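PDB 4FSO: probable porin from Pseudomonas aeruginosa, which probably forms an outer-membrane channel of the OprD porin family, letting small solutes pass through a beta-barrel. Local coordinates for residues 219-224 with 286-291; 278-283 with 297-302; 303-308 with 379-384. All blocks are in the same frame, centred on the assembly; numbering follows the deposited sequence.

Interaction 1 (219-224 with 286-291)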
loop_
_atom_site.group_PDB
_atom_site.type_symbol
_atom_site.label_atom_id
_atom_site.label_comp_id
_atom_site.label_asym_id
_atom_site.label_seq_id
_atom_site.Cartn_x
_atom_site.Cartn_y
_atom_site.Cartn_z
ATOM N N TYR A 219 0.127 14.723 13.086
ATOM C CA TYR A 219 0.578 13.504 13.748
ATOM C C TYR A 219 2.018 13.172 13.479
ATOM O O TYR A 219 2.575 13.486 12.414
ATOM C CB TYR A 219 -0.320 12.284 13.395
ATOM C CG TYR A 219 -0.083 11.591 12.036
ATOM C CD1 TYR A 219 0.901 10.618 11.880
ATOM C CD2 TYR A 219 -0.887 11.879 10.928
ATOM C CE1 TYR A 219 1.098 9.983 10.667
ATOM C CE2 TYR A 219 -0.709 11.232 9.695
ATOM C CZ TYR A 219 0.285 10.287 9.566
ATOM O OH TYR A 219 0.480 9.665 8.340
ATOM N N ARG A 220 2.609 12.524 14.472
ATOM C CA ARG A 220 3.895 11.873 14.313
ATOM C C ARG A 220 3.716 10.356 14.481
ATOM O O ARG A 220 2.834 9.881 15.208
ATOM C CB ARG A 220 4.947 12.459 15.274
ATOM C CG ARG A 220 4.507 12.612 16.724
ATOM C CD ARG A 220 5.620 13.237 17.608
ATOM N NE ARG A 220 5.693 14.704 17.528
ATOM C CZ ARG A 220 5.438 15.537 18.540
ATOM N NH1 ARG A 220 5.095 15.063 19.732
ATOM N NH2 ARG A 220 5.531 16.852 18.361
ATOM N N GLN A 221 4.558 9.607 13.791
ATOM C CA GLN A 221 4.435 8.179 13.729
ATOM C C GLN A 221 5.831 7.531 13.673
ATOM O O GLN A 221 6.694 7.958 12.910
ATOM C CB GLN A 221 3.589 7.831 12.492
ATOM C CG GLN A 221 3.199 6.371 12.338
ATOM C CD GLN A 221 2.108 6.181 11.276
ATOM O OE1 GLN A 221 2.392 5.944 10.097
ATOM N NE2 GLN A 221 0.856 6.291 11.698
ATOM N N ARG A 222 6.046 6.511 14.492
ATOM C CA ARG A 222 7.263 5.716 14.440
ATOM C C ARG A 222 6.899 4.310 13.978
ATOM O O ARG A 222 5.757 3.852 14.150
ATOM C CB ARG A 222 7.918 5.603 15.820
ATOM C CG ARG A 222 8.393 6.902 16.444
ATOM C CD ARG A 222 9.219 6.620 17.713
ATOM N NE ARG A 222 8.403 6.230 18.866
ATOM C CZ ARG A 222 8.801 5.399 19.830
ATOM N NH1 ARG A 222 10.007 4.835 19.789
ATOM N NH2 ARG A 222 7.984 5.123 20.836
ATOM N N TYR A 223 7.891 3.621 13.427
ATOM C CA TYR A 223 7.681 2.308 12.876
ATOM C C TYR A 223 8.872 1.383 13.093
ATOM O O TYR A 223 10.005 1.779 12.883
ATOM C CB TYR A 223 7.396 2.424 11.382
ATOM C CG TYR A 223 7.486 1.096 10.654
ATOM C CD1 TYR A 223 6.376 0.257 10.558
ATOM C CD2 TYR A 223 8.682 0.677 10.065
ATOM C CE1 TYR A 223 6.449 -0.965 9.882
ATOM C CE2 TYR A 223 8.771 -0.542 9.401
ATOM C CZ TYR A 223 7.652 -1.356 9.308
ATOM O OH TYR A 223 7.746 -2.559 8.653
ATOM N N LEU A 224 8.589 0.143 13.484
ATOM C CA LEU A 224 9.558 -0.948 13.498
ATOM C C LEU A 224 9.025 -2.073 12.635
ATOM O O LEU A 224 7.862 -2.422 12.732
ATOM C CB LEU A 224 9.735 -1.518 14.892
ATOM C CG LEU A 224 10.790 -1.022 15.868
ATOM C CD1 LEU A 224 11.015 0.447 15.708
ATOM C CD2 LEU A 224 10.283 -1.311 17.271
ATOM N N SER A 286 -7.161 6.154 19.683
ATOM C CA SER A 286 -7.352 6.519 18.288
ATOM C C SER A 286 -7.272 5.309 17.421
ATOM O O SER A 286 -6.724 4.280 17.819
ATOM C CB SER A 286 -6.252 7.480 17.835
ATOM O OG SER A 286 -6.237 8.612 18.653
ATOM N N SER A 287 -7.800 5.458 16.216
ATOM C CA SER A 287 -7.462 4.540 15.134
ATOM C C SER A 287 -6.026 4.846 14.684
ATOM O O SER A 287 -5.468 5.875 15.055
ATOM C CB SER A 287 -8.445 4.713 13.959
ATOM O OG SER A 287 -8.223 5.929 13.243
ATOM N N MET A 288 -5.424 3.966 13.894
ATOM C CA MET A 288 -4.112 4.262 13.317
ATOM C C MET A 288 -4.202 5.317 12.199
ATOM O O MET A 288 -4.945 5.162 11.237
ATOM C CB MET A 288 -3.414 2.999 12.819
ATOM C CG MET A 288 -2.050 3.303 12.252
ATOM S SD MET A 288 -1.328 1.960 11.293
ATOM C CE MET A 288 -0.040 2.848 10.440
ATOM N N PRO A 289 -3.457 6.419 12.338
ATOM C CA PRO A 289 -3.576 7.437 11.290
ATOM C C PRO A 289 -2.742 7.100 10.039
ATOM O O PRO A 289 -1.723 6.437 10.124
ATOM C CB PRO A 289 -3.035 8.698 11.983
ATOM C CG PRO A 289 -2.020 8.172 12.956
ATOM C CD PRO A 289 -2.585 6.846 13.451
ATOM N N TYR A 290 -3.187 7.554 8.881
ATOM C CA TYR A 290 -2.366 7.479 7.689
ATOM C C TYR A 290 -2.867 8.452 6.647
ATOM O O TYR A 290 -3.914 9.076 6.838
ATOM C CB TYR A 290 -2.308 6.070 7.119
ATOM C CG TYR A 290 -3.637 5.379 6.892
ATOM C CD1 TYR A 290 -4.313 4.780 7.949
ATOM C CD2 TYR A 290 -4.187 5.264 5.609
ATOM C CE1 TYR A 290 -5.499 4.109 7.753
ATOM C CE2 TYR A 290 -5.396 4.591 5.396
ATOM C CZ TYR A 290 -6.042 4.011 6.482
ATOM O OH TYR A 290 -7.227 3.326 6.329
ATOM N N LEU A 291 -2.112 8.582 5.555
ATOM C CA LEU A 291 -2.413 9.576 4.514
ATOM C C LEU A 291 -3.529 9.148 3.549
ATOM O O LEU A 291 -3.605 7.985 3.117
ATOM C CB LEU A 291 -1.157 9.898 3.703
ATOM C CG LEU A 291 -0.023 10.444 4.553
ATOM C CD1 LEU A 291 1.128 10.881 3.656
ATOM C CD2 LEU A 291 -0.543 11.578 5.461
#
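The long loop between strands 273-283 and 313-322 turns inward against the barrel wall, and at this contact its Pro289 sits over one face of the Tyr219 ring, near the start of strand 219-231. Pro289 CB sits 4.0 Å from the centroid of the Tyr219 ring and only 12° off the ring normal, a CH-pi contact made over the middle of the face. CG of the same proline spreads toward the near side of the ring, 4.0 Å from Tyr219 CD1. Tyr219 can offer that face because its CG stands between the backbone N and the carbonyl carbon (chi1 79°). At the far end of the ring, Tyr219 OH comes within 3.6 Å of Leu291 CD2, so the phenol runs along the loop from the proline to the leucine. Strand 219-231 is one stave of the antiparallel barrel, and its side chains alternate: Tyr219 and Gln221 turn inward to the loop, while Arg220 and Arg222 lie on the other face and form salt bridges with Glu247 and Asp245 of the adjoining strand. Gln221 supplies the one polar link between the segments. Its extended chain carries NE2 to Pro289 O at 3.0 Å with an N-H...O angle of 161°. The oxygen lies close to the amide plane of Gln221, whereas NE2 is tilted out of the Pro289 carbonyl plane. Ser246 OG is a second partner of this nitrogen, which holds the amide between loop and wall. Met288 reaches in with its terminal methyl, CE lying 3.8 Å from Gln221 NE2.

Interaction 2 (278-283 with 297-302). With C8E ((hydroxyethyloxy)tri(ethyloxy)octane), chain F.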
loop_
_atom_site.group_PDB
_atom_site.type_symbol
_atom_site.label_atom_id
_atom_site.label_comp_id
_atom_site.label_asym_id
_atom_site.label_seq_id
_atom_site.Cartn_x
_atom_site.Cartn_y
_atom_site.Cartn_z
ATOM N N GLY A 278 -2.658 -14.383 10.204
ATOM C CA GLY A 278 -2.293 -13.054 10.634
ATOM C C GLY A 278 -2.973 -12.655 11.924
ATOM O O GLY A 278 -4.044 -13.148 12.254
ATOM N N TRP A 279 -2.329 -11.758 12.652
ATOM C CA TRP A 279 -2.851 -11.252 13.893
ATOM C C TRP A 279 -2.588 -9.748 13.960
ATOM O O TRP A 279 -1.479 -9.286 13.700
ATOM C CB TRP A 279 -2.149 -11.934 15.065
ATOM C CG TRP A 279 -2.441 -11.263 16.374
ATOM C CD1 TRP A 279 -3.667 -10.907 16.841
ATOM C CD2 TRP A 279 -1.501 -10.865 17.375
ATOM N NE1 TRP A 279 -3.558 -10.302 18.061
ATOM C CE2 TRP A 279 -2.239 -10.270 18.421
ATOM C CE3 TRP A 279 -0.114 -10.958 17.498
ATOM C CZ2 TRP A 279 -1.628 -9.764 19.573
ATOM C CZ3 TRP A 279 0.481 -10.467 18.647
ATOM C CH2 TRP A 279 -0.275 -9.877 19.665
ATOM N N GLN A 280 -3.609 -8.986 14.320
ATOM C CA GLN A 280 -3.499 -7.552 14.297
ATOM C C GLN A 280 -4.163 -6.991 15.546
ATOM O O GLN A 280 -5.210 -7.483 15.960
ATOM C CB GLN A 280 -4.187 -7.010 13.048
ATOM C CG GLN A 280 -4.161 -5.494 12.906
ATOM C CD GLN A 280 -4.424 -5.038 11.472
ATOM O OE1 GLN A 280 -3.720 -5.435 10.536
ATOM N NE2 GLN A 280 -5.447 -4.214 11.296
ATOM N N ARG A 281 -3.547 -5.968 16.137
ATOM C CA ARG A 281 -4.094 -5.323 17.308
ATOM C C ARG A 281 -3.792 -3.828 17.401
ATOM O O ARG A 281 -2.668 -3.359 17.162
ATOM C CB ARG A 281 -3.647 -6.028 18.579
ATOM C CG ARG A 281 -4.092 -5.309 19.844
ATOM C CD ARG A 281 -3.953 -6.204 21.041
ATOM N NE ARG A 281 -4.393 -5.516 22.243
ATOM C CZ ARG A 281 -4.701 -6.128 23.375
ATOM N NH1 ARG A 281 -4.619 -7.444 23.455
ATOM N NH2 ARG A 281 -5.089 -5.418 24.417
ATOM N N MET A 282 -4.842 -3.096 17.757
ATOM C CA MET A 282 -4.847 -1.654 17.912
ATOM C C MET A 282 -4.942 -1.325 19.409
ATOM O O MET A 282 -5.738 -1.945 20.155
ATOM C CB MET A 282 -6.093 -1.122 17.194
ATOM C CG MET A 282 -5.883 -0.125 16.062
ATOM S SD MET A 282 -4.898 -0.639 14.640
ATOM C CE MET A 282 -5.372 -2.355 14.449
ATOM N N ASN A 283 -4.123 -0.370 19.852
ATOM C CA ASN A 283 -4.160 0.094 21.237
ATOM C C ASN A 283 -4.146 1.603 21.314
ATOM O O ASN A 283 -3.427 2.260 20.560
ATOM C CB ASN A 283 -2.978 -0.460 22.038
ATOM C CG ASN A 283 -2.839 -1.964 21.914
ATOM O OD1 ASN A 283 -2.300 -2.468 20.920
ATOM N ND2 ASN A 283 -3.321 -2.693 22.927
ATOM N N TYR A 297 -0.085 0.048 6.209
ATOM C CA TYR A 297 0.775 -1.095 5.974
ATOM C C TYR A 297 0.599 -2.143 7.072
ATOM O O TYR A 297 1.495 -2.369 7.887
ATOM C CB TYR A 297 2.206 -0.584 5.949
ATOM C CG TYR A 297 3.242 -1.523 5.425
ATOM C CD1 TYR A 297 3.034 -2.256 4.268
ATOM C CD2 TYR A 297 4.461 -1.646 6.074
ATOM C CE1 TYR A 297 4.004 -3.107 3.786
ATOM C CE2 TYR A 297 5.441 -2.494 5.603
ATOM C CZ TYR A 297 5.215 -3.220 4.457
ATOM O OH TYR A 297 6.207 -4.051 3.992
ATOM N N LEU A 298 -0.568 -2.770 7.108
ATOM C CA LEU A 298 -0.878 -3.740 8.160
ATOM C C LEU A 298 -1.246 -5.095 7.567
ATOM O O LEU A 298 -1.729 -5.166 6.449
ATOM C CB LEU A 298 -2.020 -3.215 9.032
ATOM C CG LEU A 298 -1.708 -1.941 9.821
ATOM C CD1 LEU A 298 -3.005 -1.267 10.276
ATOM C CD2 LEU A 298 -0.779 -2.261 11.042
ATOM N N ALA A 299 -1.023 -6.161 8.329
ATOM C CA ALA A 299 -1.355 -7.527 7.915
ATOM C C ALA A 299 -2.812 -7.733 7.537
ATOM O O ALA A 299 -3.113 -8.530 6.636
ATOM C CB ALA A 299 -0.966 -8.522 9.001
ATOM N N ASN A 300 -3.711 -7.046 8.243
ATOM C CA ASN A 300 -5.135 -7.181 7.957
ATOM C C ASN A 300 -5.719 -6.049 7.106
ATOM O O ASN A 300 -6.917 -5.761 7.166
ATOM C CB ASN A 300 -5.949 -7.410 9.240
ATOM C CG ASN A 300 -5.539 -8.674 9.965
ATOM O OD1 ASN A 300 -4.749 -9.467 9.455
ATOM N ND2 ASN A 300 -6.085 -8.875 11.166
ATOM N N TYR A 301 -4.876 -5.402 6.314
ATOM C CA TYR A 301 -5.420 -4.502 5.301
ATOM C C TYR A 301 -6.005 -5.316 4.160
ATOM O O TYR A 301 -5.284 -5.968 3.420
ATOM C CB TYR A 301 -4.396 -3.523 4.738
ATOM C CG TYR A 301 -5.018 -2.719 3.615
ATOM C CD1 TYR A 301 -6.121 -1.898 3.857
ATOM C CD2 TYR A 301 -4.550 -2.817 2.312
ATOM C CE1 TYR A 301 -6.714 -1.177 2.836
ATOM C CE2 TYR A 301 -5.137 -2.091 1.283
ATOM C CZ TYR A 301 -6.216 -1.267 1.547
ATOM O OH TYR A 301 -6.805 -0.537 0.517
ATOM N N LEU A 302 -7.319 -5.253 4.029
ATOM C CA LEU A 302 -8.056 -6.075 3.073
ATOM C C LEU A 302 -8.635 -5.203 1.961
ATOM O O LEU A 302 -8.317 -4.023 1.879
ATOM C CB LEU A 302 -9.146 -6.891 3.792
ATOM C CG LEU A 302 -8.690 -8.333 3.949
ATOM C CD1 LEU A 302 -7.388 -8.412 4.755
ATOM C CD2 LEU A 302 -9.781 -9.243 4.528
HETATM C C3 C8E F . -2.692 -21.976 11.058
HETATM C C4 C8E F . -3.796 -22.021 12.113
HETATM C C5 C8E F . -4.759 -20.844 11.960
HETATM C C6 C8E F . -4.597 -19.814 13.074
HETATM C C7 C8E F . -4.893 -18.406 12.564
HETATM C C8 C8E F . -4.859 -17.428 13.735
HETATM O O9 C8E F . -3.896 -16.395 13.606
HETATM C C10 C8E F . -2.685 -16.608 14.311
HETATM C C11 C8E F . -1.814 -15.353 14.198
HETATM O O12 C8E F . -0.503 -15.665 13.779
#
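Gln280 grips the turn at Leu298-Tyr301 with its side-chain oxygen, and this is where the contact packs tightly. With CG anti to the backbone N (chi1 179°) and the chain extended, Gln280 OE1 reaches Asn300 N at 2.8 Å; the N-H...O angle is 152°, and the donor is tilted out of the amide's carbonyl plane. Leu298 CB closes in beside the same oxygen, while Leu298 CD1 lies 4.0 Å from Gln280 NE2. Asn300 slides past the glutamine in the opposite direction, and the two amides stack with their planes 25° apart. The turn is type I, closed by Tyr301 N to Leu298 O at 3.2 Å, and belongs to the loop folded inside the barrel. Gln280 NE2 donates further along that loop, to the carbonyls of Asp306 and Phe307, so both ends of the amide are used. Asn300 is held in turn by Ser314 and Gln316 of the neighbouring strand 313-322. The contact thins toward Gly278, which has no side chain and whose backbone C stays 4.4 Å from Asn300 OD1; Ala299 here is partly exposed. Outside the barrel, a bound C8E detergent brings its C11 within 3.5 Å of Trp279 CB.

Interaction 3 (303-308 with 379-384)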
loop_
_atom_site.group_PDB
_atom_site.type_symbol
_atom_site.label_atom_id
_atom_site.label_comp_id
_atom_site.label_asym_id
_atom_site.label_seq_id
_atom_site.Cartn_x
_atom_site.Cartn_y
_atom_site.Cartn_z
ATOM N N GLN A 303 -9.480 -5.779 1.110
ATOM C CA GLN A 303 -9.971 -5.064 -0.072
ATOM C C GLN A 303 -10.808 -3.859 0.327
ATOM O O GLN A 303 -10.690 -2.781 -0.271
ATOM C CB GLN A 303 -10.768 -6.002 -0.959
ATOM C CG GLN A 303 -11.059 -5.503 -2.373
ATOM C CD GLN A 303 -11.997 -6.454 -3.114
ATOM O OE1 GLN A 303 -11.809 -7.683 -3.093
ATOM N NE2 GLN A 303 -13.033 -5.895 -3.740
ATOM N N VAL A 304 -11.597 -4.025 1.385
ATOM C CA VAL A 304 -12.587 -3.024 1.756
ATOM C C VAL A 304 -12.371 -2.360 3.124
ATOM O O VAL A 304 -12.781 -1.228 3.354
ATOM C CB VAL A 304 -14.006 -3.619 1.572
ATOM C CG1 VAL A 304 -15.012 -3.035 2.542
ATOM C CG2 VAL A 304 -14.443 -3.371 0.132
ATOM N N ASN A 305 -11.698 -3.065 4.016
ATOM C CA ASN A 305 -11.633 -2.656 5.414
ATOM C C ASN A 305 -10.234 -2.893 5.941
ATOM O O ASN A 305 -9.555 -3.822 5.506
ATOM C CB ASN A 305 -12.666 -3.395 6.279
ATOM C CG ASN A 305 -12.715 -2.869 7.711
ATOM O OD1 ASN A 305 -13.144 -1.752 7.928
ATOM N ND2 ASN A 305 -12.271 -3.677 8.689
ATOM N N ASP A 306 -9.803 -2.037 6.863
ATOM C CA ASP A 306 -8.422 -2.075 7.331
ATOM C C ASP A 306 -8.247 -2.699 8.726
ATOM O O ASP A 306 -7.123 -2.977 9.138
ATOM C CB ASP A 306 -7.753 -0.683 7.243
ATOM C CG ASP A 306 -8.368 0.353 8.188
ATOM O OD1 ASP A 306 -9.269 0.037 8.988
ATOM O OD2 ASP A 306 -7.930 1.518 8.135
ATOM N N PHE A 307 -9.359 -2.904 9.434
ATOM C CA PHE A 307 -9.349 -3.460 10.790
ATOM C C PHE A 307 -8.468 -2.676 11.753
ATOM O O PHE A 307 -7.800 -3.227 12.612
ATOM C CB PHE A 307 -9.002 -4.949 10.753
ATOM C CG PHE A 307 -10.020 -5.748 10.022
ATOM C CD1 PHE A 307 -9.932 -5.903 8.646
ATOM C CD2 PHE A 307 -11.111 -6.292 10.705
ATOM C CE1 PHE A 307 -10.886 -6.613 7.969
ATOM C CE2 PHE A 307 -12.079 -7.017 10.039
ATOM C CZ PHE A 307 -11.966 -7.177 8.663
ATOM N N ALA A 308 -8.503 -1.365 11.603
ATOM C CA ALA A 308 -7.590 -0.498 12.305
ATOM C C ALA A 308 -8.384 0.527 13.094
ATOM O O ALA A 308 -7.883 1.595 13.390
ATOM C CB ALA A 308 -6.650 0.172 11.314
ATOM N N ALA A 379 -15.230 -8.795 -2.602
ATOM C CA ALA A 379 -15.233 -8.557 -1.162
ATOM C C ALA A 379 -16.627 -8.604 -0.557
ATOM O O ALA A 379 -17.584 -8.056 -1.102
ATOM C CB ALA A 379 -14.529 -7.213 -0.808
ATOM N N THR A 380 -16.719 -9.253 0.589
ATOM C CA THR A 380 -17.929 -9.279 1.384
ATOM C C THR A 380 -17.546 -8.790 2.770
ATOM O O THR A 380 -16.660 -9.357 3.416
ATOM C CB THR A 380 -18.487 -10.715 1.461
ATOM O OG1 THR A 380 -18.938 -11.085 0.161
ATOM C CG2 THR A 380 -19.644 -10.824 2.459
ATOM N N TYR A 381 -18.221 -7.745 3.223
ATOM C CA TYR A 381 -17.839 -7.071 4.453
ATOM C C TYR A 381 -19.088 -6.714 5.257
ATOM O O TYR A 381 -20.025 -6.093 4.740
ATOM C CB TYR A 381 -16.991 -5.844 4.124
ATOM C CG TYR A 381 -16.779 -4.883 5.266
ATOM C CD1 TYR A 381 -16.042 -5.250 6.391
ATOM C CD2 TYR A 381 -17.289 -3.587 5.210
ATOM C CE1 TYR A 381 -15.833 -4.355 7.445
ATOM C CE2 TYR A 381 -17.096 -2.681 6.263
ATOM C CZ TYR A 381 -16.366 -3.075 7.377
ATOM O OH TYR A 381 -16.168 -2.190 8.409
ATOM N N ARG A 382 -19.101 -7.147 6.518
ATOM C CA ARG A 382 -20.253 -6.987 7.402
ATOM C C ARG A 382 -19.854 -6.518 8.791
ATOM O O ARG A 382 -18.807 -6.897 9.307
ATOM C CB ARG A 382 -20.993 -8.309 7.528
ATOM C CG ARG A 382 -21.456 -8.847 6.215
ATOM C CD ARG A 382 -22.600 -8.010 5.662
ATOM N NE ARG A 382 -23.176 -8.665 4.496
ATOM C CZ ARG A 382 -22.714 -8.515 3.260
ATOM N NH1 ARG A 382 -21.680 -7.710 3.030
ATOM N NH2 ARG A 382 -23.287 -9.163 2.257
ATOM N N THR A 383 -20.711 -5.709 9.398
ATOM C CA THR A 383 -20.480 -5.215 10.744
ATOM C C THR A 383 -21.725 -5.416 11.600
ATOM O O THR A 383 -22.806 -5.731 11.096
ATOM C CB THR A 383 -20.134 -3.701 10.750
ATOM O OG1 THR A 383 -21.301 -2.946 10.404
ATOM C CG2 THR A 383 -19.003 -3.376 9.759
ATOM N N ASP A 384 -21.583 -5.228 12.902
ATOM C CA ASP A 384 -22.766 -5.199 13.738
ATOM C C ASP A 384 -23.015 -3.772 14.219
ATOM O O ASP A 384 -23.788 -3.576 15.143
ATOM C CB ASP A 384 -22.644 -6.167 14.903
ATOM C CG ASP A 384 -21.499 -5.815 15.860
ATOM O OD1 ASP A 384 -20.699 -4.898 15.574
ATOM O OD2 ASP A 384 -21.393 -6.474 16.914
#
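Apolar packing is carried by Val304 of the inward-folded loop, which meets Ala379 and Tyr381 of strand 373-383. The two methyls of Val304 divide the work: CG1 meets the ring of Tyr381 at CD2, 3.6 Å away, and CG2 lies 4.0 Å from Ala379 CB. The alanine methyl also takes the flat amide end of Gln303, with Gln303 CD 3.5 Å from Ala379 CB.

Asn305 takes a face of the same ring. Its CB stands over Tyr381, 3.9 Å from the ring centroid and 28° off the normal, a CH-pi approach. Beyond CB, the asparagine amide continues over the phenol end with its plane turned 20° from the ring. With chi1 at 167° the Tyr381 ring leaves the strand beside its own carbonyl carbon and reaches the loop.

Among the polar groups, Asn305 OD1 comes within 3.1 Å of Tyr381 OH, a hydroxyl that is hydrogen-bonded to Glu353. Gln303 NE2 donates to Glu394, and the backbone N of Val304 to Glu355. Within the loop, Asp306 OD1 accepts from Ala308 N at 3.1 Å, an Asx turn that shapes the backbone just after Asn305; OD1 is met from above the carboxylate plane.

Val304 thus presses on the strand through its methyls, while Asn305 uses both CB and its amide. The bonds of Gln303 and Val304 to Glu394 and Glu355 attach the loop to the wall, and the bond from Tyr381 to Glu353 steadies the ring that receives it.

How the interactions relate
All three contacts are buried, and each sets one part of the loop between strands 273-283 and 313-322 against a different stave of the barrel. Interaction 1 joins a proline CH-pi contact to one hydrogen bond from a glutamine amide; interaction 2 relies chiefly on amides and backbone; interaction 3 has methyl and CH-pi packing between its segments, and its loop bonds to glutamates of other strands. They interlock through the loop and through Gln280 of strand 273-283, which belongs to interaction 2 and also serves the loop of interaction 3. Met288 SD packs on Leu298 CD1 at 3.8 Å between interactions 1 and 2, and Tyr290 OH meets Asp306 OD2 at 2.7 Å between interactions 1 and 3, probably as a hydrogen bond.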